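Long-range contacts in PHOX (Pseudomonas fluorescens, PDB 4A9V), which hydrolyses phosphate monoesters as an alkaline phosphatase of beta-propeller fold, using a cofactor of iron and calcium ions: residues K423-Q428 / A500-G505; L448-G453 / S467-Q472; G453-H458 / Q472-S477. One frame throughout, in Å; residues are numbered along the deposited sequence.

How the contacts relate
All three contacts cluster on one side of the chain's centre, where the end of strand 443-451 meets the loops around it, and the chain from 448 to 477 supplies contacts 2 and 3 between the two segments of contact 1. Contacts 2 and 3 share G453 and Q472, with centres about 7 Å apart; I469 CD1 of contact 2 lies 3.5 Å from F475 CE1 of contact 3. Contact 1 also sits about 7 Å from contact 3, centre to centre, joined to it by D502 and H458, and about 12 Å from contact 2. The metal site is near but not touched: the side chain of F475 is about 9 Å from that of D479, a calcium ligand, and about 12 Å from a bound calcium.

Contact 1: K423-Q428 / A500-G505; sequences KNVYGQ and AGDFAG
The backbone carbonyl O of D502 is gripped by two side chains: the hydroxyl OH of Y426 donates to it at 2.7 Å, and ND2 of N454 gives it a second hydrogen bond. The hydroxyl comes in tilted 17° from the carbonyl plane, while the carbonyl oxygen itself lies at the edge of the tyrosine ring. D502 uses its carboxylate elsewhere, with OD1 bonded to NE2 of H458. V425 CG2, set between its backbone N and carbonyl carbon (chi1 -56° for CG1), rests over the centre of the Y426 ring, and the same methyl reaches D502 OD2 at 3.7 Å and F503 CZ at 4.1 Å. The rings of Y426 and F503 meet obliquely, CE1 to CE1 at 3.8 Å, their planes 67° apart. The carbonyl O of V425 lies at the edge of the phenylalanine ring. Within 423-428, N424 OD1 accepts from Y426 N, an Asx turn whose donor stands well above the carbonyl plane, and from G427 N on the same face. A buried tyrosine thus spends its proton on a main-chain acceptor of the 500-505 loop, joining the approach to strand 428-434 to the loop before strand 510-514 without any charge pairing between the two segments.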
loop_
_atom_site.group_PDB
_atom_site.type_symbol
_atom_site.label_atom_id
_atom_site.label_comp_id
_atom_site.label_asym_id
_atom_site.label_seq_id
_atom_site.Cartn_x
_atom_site.Cartn_y
_atom_site.Cartn_z
ATOM N N LYS A 423 0.147 -2.018 23.790
ATOM C CA LYS A 423 1.553 -1.789 23.464
ATOM C C LYS A 423 2.017 -2.837 22.441
ATOM O O LYS A 423 3.004 -3.546 22.633
ATOM C CB LYS A 423 2.413 -1.808 24.729
ATOM C CG LYS A 423 2.023 -0.727 25.720
ATOM C CD LYS A 423 2.805 -0.817 27.022
ATOM C CE LYS A 423 2.298 0.192 28.042
ATOM N NZ LYS A 423 2.965 0.054 29.368
ATOM N N ASN A 424 1.276 -2.922 21.345
ATOM C CA ASN A 424 1.402 -3.999 20.384
ATOM C C ASN A 424 2.549 -3.718 19.410
ATOM O O ASN A 424 2.466 -2.814 18.581
ATOM C CB ASN A 424 0.073 -4.098 19.634
ATOM C CG ASN A 424 0.104 -5.086 18.487
ATOM O OD1 ASN A 424 0.929 -6.002 18.452
ATOM N ND2 ASN A 424 -0.865 -4.955 17.581
ATOM N N VAL A 425 3.649 -4.447 19.573
ATOM C CA VAL A 425 4.818 -4.252 18.728
ATOM C C VAL A 425 4.915 -5.249 17.575
ATOM O O VAL A 425 5.793 -5.112 16.723
ATOM C CB VAL A 425 6.129 -4.260 19.548
ATOM C CG1 VAL A 425 6.073 -3.212 20.649
ATOM C CG2 VAL A 425 6.418 -5.638 20.122
ATOM N N TYR A 426 4.033 -6.248 17.549
ATOM C CA TYR A 426 4.164 -7.345 16.586
ATOM C C TYR A 426 3.121 -7.366 15.473
ATOM O O TYR A 426 3.413 -7.830 14.377
ATOM C CB TYR A 426 4.149 -8.698 17.288
ATOM C CG TYR A 426 5.289 -8.905 18.259
ATOM C CD1 TYR A 426 6.592 -9.053 17.808
ATOM C CD2 TYR A 426 5.053 -9.025 19.625
ATOM C CE1 TYR A 426 7.633 -9.282 18.695
ATOM C CE2 TYR A 426 6.084 -9.274 20.515
ATOM C CZ TYR A 426 7.363 -9.431 20.044
ATOM O OH TYR A 426 8.373 -9.662 20.957
ATOM N N GLY A 427 1.884 -6.989 15.791
ATOM C CA GLY A 427 0.804 -7.022 14.811
ATOM C C GLY A 427 0.048 -8.337 14.730
ATOM O O GLY A 427 0.302 -9.293 15.473
ATOM N N GLN A 428 -0.912 -8.361 13.816
ATOM C CA GLN A 428 -1.820 -9.482 13.673
ATOM C C GLN A 428 -2.498 -9.376 12.304
ATOM O O GLN A 428 -2.409 -8.335 11.640
ATOM C CB GLN A 428 -2.858 -9.511 14.818
ATOM C CG GLN A 428 -3.791 -8.302 14.892
ATOM C CD GLN A 428 -3.318 -7.228 15.862
ATOM O OE1 GLN A 428 -2.165 -7.216 16.288
ATOM N NE2 GLN A 428 -4.191 -6.271 16.150
ATOM N N ALA A 500 17.011 -8.222 17.673
ATOM C CA ALA A 500 17.398 -8.070 19.070
ATOM C C ALA A 500 16.178 -7.742 19.922
ATOM O O ALA A 500 15.167 -7.259 19.415
ATOM C CB ALA A 500 18.445 -6.975 19.213
ATOM N N GLY A 501 16.303 -7.948 21.227
ATOM C CA GLY A 501 15.235 -7.605 22.159
ATOM C C GLY A 501 13.949 -8.342 21.842
ATOM O O GLY A 501 13.943 -9.570 21.724
ATOM N N ASP A 502 12.867 -7.593 21.642
ATOM C CA ASP A 502 11.572 -8.194 21.312
ATOM C C ASP A 502 11.623 -8.937 19.977
ATOM O O ASP A 502 10.751 -9.751 19.682
ATOM C CB ASP A 502 10.470 -7.132 21.248
ATOM C CG ASP A 502 9.924 -6.752 22.611
ATOM O OD1 ASP A 502 10.165 -7.484 23.596
ATOM O OD2 ASP A 502 9.128 -5.792 22.666
ATOM N N PHE A 503 12.643 -8.654 19.175
ATOM C CA PHE A 503 12.707 -9.151 17.806
ATOM C C PHE A 503 13.880 -10.109 17.622
ATOM O O PHE A 503 14.190 -10.505 16.505
ATOM C CB PHE A 503 12.804 -7.972 16.837
ATOM C CG PHE A 503 11.765 -6.915 17.084
ATOM C CD1 PHE A 503 10.432 -7.179 16.814
ATOM C CD2 PHE A 503 12.080 -5.773 17.804
ATOM C CE1 PHE A 503 9.447 -6.270 17.158
ATOM C CE2 PHE A 503 11.102 -4.859 18.146
ATOM C CZ PHE A 503 9.777 -5.122 17.851
ATOM N N ALA A 504 14.443 -10.585 18.728
ATOM C CA ALA A 504 15.555 -11.532 18.652
ATOM C C ALA A 504 15.117 -12.779 17.897
ATOM O O ALA A 504 14.139 -13.425 18.272
ATOM C CB ALA A 504 16.046 -11.895 20.045
ATOM N N GLY A 505 15.868 -13.128 16.856
ATOM C CA GLY A 505 15.581 -14.318 16.070
ATOM C C GLY A 505 14.757 -14.078 14.818
ATOM O O GLY A 505 14.539 -15.002 14.039
#

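Contact 2: L448-G453 / S467-Q472; sequences LFVVAG and SNITPQ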
loop_
_atom_site.group_PDB
_atom_site.type_symbol
_atom_site.label_atom_id
_atom_site.label_comp_id
_atom_site.label_asym_id
_atom_site.label_seq_id
_atom_site.Cartn_x
_atom_site.Cartn_y
_atom_site.Cartn_z
ATOM N N LEU A 448 -9.092 -13.522 14.201
ATOM C CA LEU A 448 -7.668 -13.234 13.996
ATOM C C LEU A 448 -6.964 -14.472 13.447
ATOM O O LEU A 448 -6.704 -15.446 14.156
ATOM C CB LEU A 448 -6.988 -12.729 15.256
ATOM C CG LEU A 448 -7.412 -11.323 15.707
ATOM C CD1 LEU A 448 -6.565 -10.855 16.882
ATOM C CD2 LEU A 448 -7.361 -10.301 14.578
ATOM N N PHE A 449 -6.655 -14.414 12.156
ATOM C CA PHE A 449 -5.977 -15.499 11.458
ATOM C C PHE A 449 -4.598 -15.790 12.051
ATOM O O PHE A 449 -4.198 -16.945 12.143
ATOM C CB PHE A 449 -5.855 -15.144 9.968
ATOM C CG PHE A 449 -5.107 -16.163 9.165
ATOM C CD1 PHE A 449 -5.648 -17.414 8.937
ATOM C CD2 PHE A 449 -3.825 -15.909 8.714
ATOM C CE1 PHE A 449 -4.927 -18.397 8.290
ATOM C CE2 PHE A 449 -3.122 -16.868 8.009
ATOM C CZ PHE A 449 -3.662 -18.128 7.826
ATOM N N VAL A 450 -3.875 -14.753 12.458
ATOM C CA VAL A 450 -2.639 -14.946 13.205
ATOM C C VAL A 450 -2.423 -13.740 14.103
ATOM O O VAL A 450 -2.829 -12.628 13.768
ATOM C CB VAL A 450 -1.428 -15.185 12.268
ATOM C CG1 VAL A 450 -1.087 -13.942 11.475
ATOM C CG2 VAL A 450 -0.220 -15.667 13.066
ATOM N N VAL A 451 -1.835 -13.976 15.268
ATOM C CA VAL A 451 -1.337 -12.918 16.129
ATOM C C VAL A 451 0.178 -13.060 16.201
ATOM O O VAL A 451 0.680 -14.068 16.697
ATOM C CB VAL A 451 -1.949 -12.994 17.540
ATOM C CG1 VAL A 451 -1.475 -11.812 18.371
ATOM C CG2 VAL A 451 -3.471 -13.028 17.464
ATOM N N ALA A 452 0.901 -12.155 15.548
ATOM C CA ALA A 452 2.347 -12.269 15.506
ATOM C C ALA A 452 2.927 -12.098 16.902
ATOM O O ALA A 452 2.346 -11.435 17.758
ATOM C CB ALA A 452 2.932 -11.245 14.545
ATOM N N GLY A 453 4.082 -12.707 17.125
ATOM C CA GLY A 453 4.749 -12.597 18.406
ATOM C C GLY A 453 6.108 -13.254 18.373
ATOM O O GLY A 453 6.560 -13.735 17.333
ATOM N N SER A 467 -0.785 -19.712 18.223
ATOM C CA SER A 467 -0.119 -21.001 18.208
ATOM C C SER A 467 0.472 -21.361 16.846
ATOM O O SER A 467 1.265 -22.299 16.749
ATOM C CB SER A 467 -1.092 -22.086 18.644
ATOM O OG SER A 467 -2.214 -22.106 17.783
ATOM N N ASN A 468 0.011 -20.699 15.786
ATOM C CA ASN A 468 0.605 -20.877 14.463
ATOM C C ASN A 468 1.891 -20.077 14.242
ATOM O O ASN A 468 2.545 -20.212 13.196
ATOM C CB ASN A 468 -0.422 -20.650 13.332
ATOM C CG ASN A 468 -1.212 -19.344 13.443
ATOM O OD1 ASN A 468 -1.366 -18.746 14.516
ATOM N ND2 ASN A 468 -1.821 -18.958 12.320
ATOM N N ILE A 469 2.302 -19.335 15.265
ATOM C CA ILE A 469 3.636 -18.746 15.331
ATOM C C ILE A 469 4.540 -19.643 16.175
ATOM O O ILE A 469 4.192 -20.006 17.297
ATOM C CB ILE A 469 3.587 -17.336 15.964
ATOM C CG1 ILE A 469 2.748 -16.383 15.106
ATOM C CG2 ILE A 469 4.992 -16.793 16.159
ATOM C CD1 ILE A 469 3.274 -16.179 13.700
ATOM N N THR A 470 5.742 -19.889 15.673
ATOM C CA THR A 470 6.725 -20.710 16.358
ATOM C C THR A 470 8.067 -19.994 16.391
ATOM O O THR A 470 8.291 -19.068 15.616
ATOM C CB THR A 470 6.926 -22.051 15.635
ATOM O OG1 THR A 470 7.617 -21.823 14.400
ATOM C CG2 THR A 470 5.594 -22.739 15.372
ATOM N N PRO A 471 9.027 -20.531 17.162
ATOM C CA PRO A 471 10.348 -19.924 17.108
ATOM C C PRO A 471 11.005 -20.025 15.737
ATOM O O PRO A 471 11.862 -19.205 15.408
ATOM C CB PRO A 471 11.130 -20.710 18.164
ATOM C CG PRO A 471 10.086 -21.043 19.176
ATOM C CD PRO A 471 8.875 -21.393 18.348
ATOM N N GLN A 472 10.590 -21.000 14.933
ATOM C CA GLN A 472 11.153 -21.145 13.597
ATOM C C GLN A 472 10.626 -20.104 12.608
ATOM O O GLN A 472 11.411 -19.568 11.828
ATOM C CB GLN A 472 10.945 -22.557 13.054
ATOM C CG GLN A 472 11.801 -22.843 11.821
ATOM C CD GLN A 472 11.309 -22.143 10.557
ATOM O OE1 GLN A 472 10.108 -21.938 10.373
ATOM N NE2 GLN A 472 12.224 -21.874 9.635
#
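I469 fits its branches against successive residues of 450-453. Its CD1 meets CG2 of V450 at 3.6 Å, the two side chains crossing at about a right angle; CG1 lies 3.5 Å from the carbonyl O of V451, and CG2 is 3.6 Å from that of G453. V450 turns CG2 anti to its backbone N (chi1 68° for CG1), which brings this methyl between the isoleucine and the amide of N468, 3.6 Å from OD1. Beside this apolar patch, N468 ND2 donates to the carbonyl O of F449 at 3.1 Å. The bond is fairly straight, 161° at the hydrogen, and lies in the carbonyl plane. In the next shell both ends of the amide have further partners: OD1 accepts from S466 OG, and ND2 also donates to the carbonyl O of G519, so the rotation of the group is fixed from several sides. The peptide oxygen of N468 receives N473 ND2. A classic beta bulge sets F449 and V450 opposite the single residue I429, where strand 443-451 turns a corner beside strand 428-434. The loop 467-472 packs against this end of the strand, and I521 of strand 521-526 touches both V450 and N468, bringing the neighbouring sheet into the same junction.

Contact 3: G453-H458 / Q472-S477; sequences GNPSVH and QNMFNS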
loop_
_atom_site.group_PDB
_atom_site.type_symbol
_atom_site.label_atom_id
_atom_site.label_comp_id
_atom_site.label_asym_id
_atom_site.label_seq_id
_atom_site.Cartn_x
_atom_site.Cartn_y
_atom_site.Cartn_z
ATOM N N GLY A 453 4.082 -12.707 17.125
ATOM C CA GLY A 453 4.749 -12.597 18.406
ATOM C C GLY A 453 6.108 -13.254 18.373
ATOM O O GLY A 453 6.560 -13.735 17.333
ATOM N N ASN A 454 6.759 -13.266 19.527
ATOM C CA ASN A 454 8.071 -13.875 19.649
ATOM C C ASN A 454 8.055 -14.916 20.759
ATOM O O ASN A 454 8.253 -14.591 21.927
ATOM C CB ASN A 454 9.141 -12.820 19.948
ATOM C CG ASN A 454 10.546 -13.373 19.805
ATOM O OD1 ASN A 454 10.799 -14.537 20.135
ATOM N ND2 ASN A 454 11.447 -12.569 19.254
ATOM N N PRO A 455 7.762 -16.172 20.409
ATOM C CA PRO A 455 7.658 -17.221 21.420
ATOM C C PRO A 455 9.013 -17.683 21.953
ATOM O O PRO A 455 9.054 -18.419 22.932
ATOM C CB PRO A 455 6.958 -18.364 20.679
ATOM C CG PRO A 455 7.245 -18.119 19.237
ATOM C CD PRO A 455 7.286 -16.627 19.090
ATOM N N SER A 456 10.104 -17.193 21.375
ATOM C CA SER A 456 11.431 -17.438 21.936
ATOM C C SER A 456 11.705 -16.529 23.133
ATOM O O SER A 456 12.258 -16.965 24.143
ATOM C CB SER A 456 12.507 -17.241 20.869
ATOM O OG SER A 456 12.498 -18.309 19.945
ATOM N N VAL A 457 11.237 -15.290 23.043
ATOM C CA VAL A 457 11.527 -14.271 24.040
ATOM C C VAL A 457 10.387 -14.173 25.057
ATOM O O VAL A 457 10.620 -13.892 26.232
ATOM C CB VAL A 457 11.747 -12.909 23.357
ATOM C CG1 VAL A 457 11.900 -11.808 24.392
ATOM C CG2 VAL A 457 12.955 -12.962 22.431
ATOM N N HIS A 458 9.166 -14.459 24.610
ATOM C CA HIS A 458 7.962 -14.203 25.402
ATOM C C HIS A 458 7.060 -15.413 25.468
ATOM O O HIS A 458 5.834 -15.293 25.443
ATOM C CB HIS A 458 7.196 -13.004 24.841
ATOM C CG HIS A 458 7.946 -11.699 24.943
ATOM N ND1 HIS A 458 8.303 -11.154 26.125
ATOM C CD2 HIS A 458 8.395 -10.828 23.956
ATOM C CE1 HIS A 458 8.908 -9.973 25.903
ATOM N NE2 HIS A 458 8.997 -9.795 24.575
ATOM N N GLN A 472 10.590 -21.000 14.933
ATOM C CA GLN A 472 11.153 -21.145 13.597
ATOM C C GLN A 472 10.626 -20.104 12.608
ATOM O O GLN A 472 11.411 -19.568 11.828
ATOM C CB GLN A 472 10.945 -22.557 13.054
ATOM C CG GLN A 472 11.801 -22.843 11.821
ATOM C CD GLN A 472 11.309 -22.143 10.557
ATOM O OE1 GLN A 472 10.108 -21.938 10.373
ATOM N NE2 GLN A 472 12.224 -21.874 9.635
ATOM N N ASN A 473 9.322 -19.815 12.634
ATOM C CA ASN A 473 8.687 -19.033 11.568
ATOM C C ASN A 473 8.358 -17.591 11.941
ATOM O O ASN A 473 7.774 -16.863 11.141
ATOM C CB ASN A 473 7.424 -19.728 11.045
ATOM C CG ASN A 473 6.248 -19.613 11.998
ATOM O OD1 ASN A 473 6.365 -19.032 13.070
ATOM N ND2 ASN A 473 5.125 -20.226 11.636
ATOM N N MET A 474 8.779 -17.156 13.119
ATOM C CA MET A 474 8.266 -15.910 13.663
ATOM C C MET A 474 8.730 -14.682 12.880
ATOM O O MET A 474 9.833 -14.630 12.326
ATOM C CB MET A 474 8.620 -15.778 15.140
ATOM C CG MET A 474 10.098 -15.886 15.430
ATOM S SD MET A 474 10.400 -15.690 17.190
ATOM C CE MET A 474 12.187 -15.791 17.205
ATOM N N PHE A 475 7.882 -13.660 12.916
ATOM C CA PHE A 475 8.066 -12.422 12.166
ATOM C C PHE A 475 7.344 -11.295 12.905
ATOM O O PHE A 475 6.594 -11.542 13.850
ATOM C CB PHE A 475 7.501 -12.575 10.748
ATOM C CG PHE A 475 6.029 -12.890 10.711
ATOM C CD1 PHE A 475 5.577 -14.205 10.797
ATOM C CD2 PHE A 475 5.090 -11.868 10.623
ATOM C CE1 PHE A 475 4.221 -14.483 10.781
ATOM C CE2 PHE A 475 3.733 -12.150 10.628
ATOM C CZ PHE A 475 3.297 -13.458 10.720
ATOM N N ASN A 476 7.551 -10.061 12.476
ATOM C CA ASN A 476 6.799 -8.956 13.058
ATOM C C ASN A 476 6.344 -7.967 12.004
ATOM O O ASN A 476 6.958 -7.850 10.935
ATOM C CB ASN A 476 7.593 -8.258 14.173
ATOM C CG ASN A 476 8.659 -7.323 13.646
ATOM O OD1 ASN A 476 8.447 -6.111 13.547
ATOM N ND2 ASN A 476 9.842 -7.873 13.359
ATOM N N SER A 477 5.241 -7.286 12.304
ATOM C CA SER A 477 4.720 -6.197 11.491
ATOM C C SER A 477 4.393 -6.654 10.065
ATOM O O SER A 477 4.869 -6.077 9.085
ATOM C CB SER A 477 5.704 -5.031 11.467
ATOM O OG SER A 477 6.005 -4.589 12.781
HETATM O O HOH W 1 5.463 -13.806 14.709
#
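M474 lays its thioether along the turn N454-S456, and the tight part of the contact is its sulfur against N454 and P455. SD stands 3.2 Å from OD1 of N454, and the terminal CE lies 3.5 Å from the same oxygen. On the proline side the sulfur meets CD of P455 at 3.8 Å, the two side chains running past each other in opposite directions. Nearer the backbone, M474 CB lies 3.6 Å from the carbonyl O of G453. The chain of M474 is extended beyond CG (chi2 179°, chi3 -178°), which carries CE on to OG of S456 at 3.7 Å, the exposed margin of the contact. The looser end is internal: a water accepts from the backbone N of buried G453 and from that of F475, bridging the two, and lies over one face of the F475 ring, offset toward its rim. N454 is set by its own turn, an Asx motif in which OD1 accepts from the backbone N of V457 at 3.0 Å, with the donor well above the carbonyl plane. Its ND2 donates to the carbonyl oxygens of D502 and A504. No direct hydrogen bond joins the two segments; besides the bridging water, N454 OD1 meets SD nearly in line with the CG-SD bond of M474 (about 165°), consistent with a weak S...O (chalcogen) interaction.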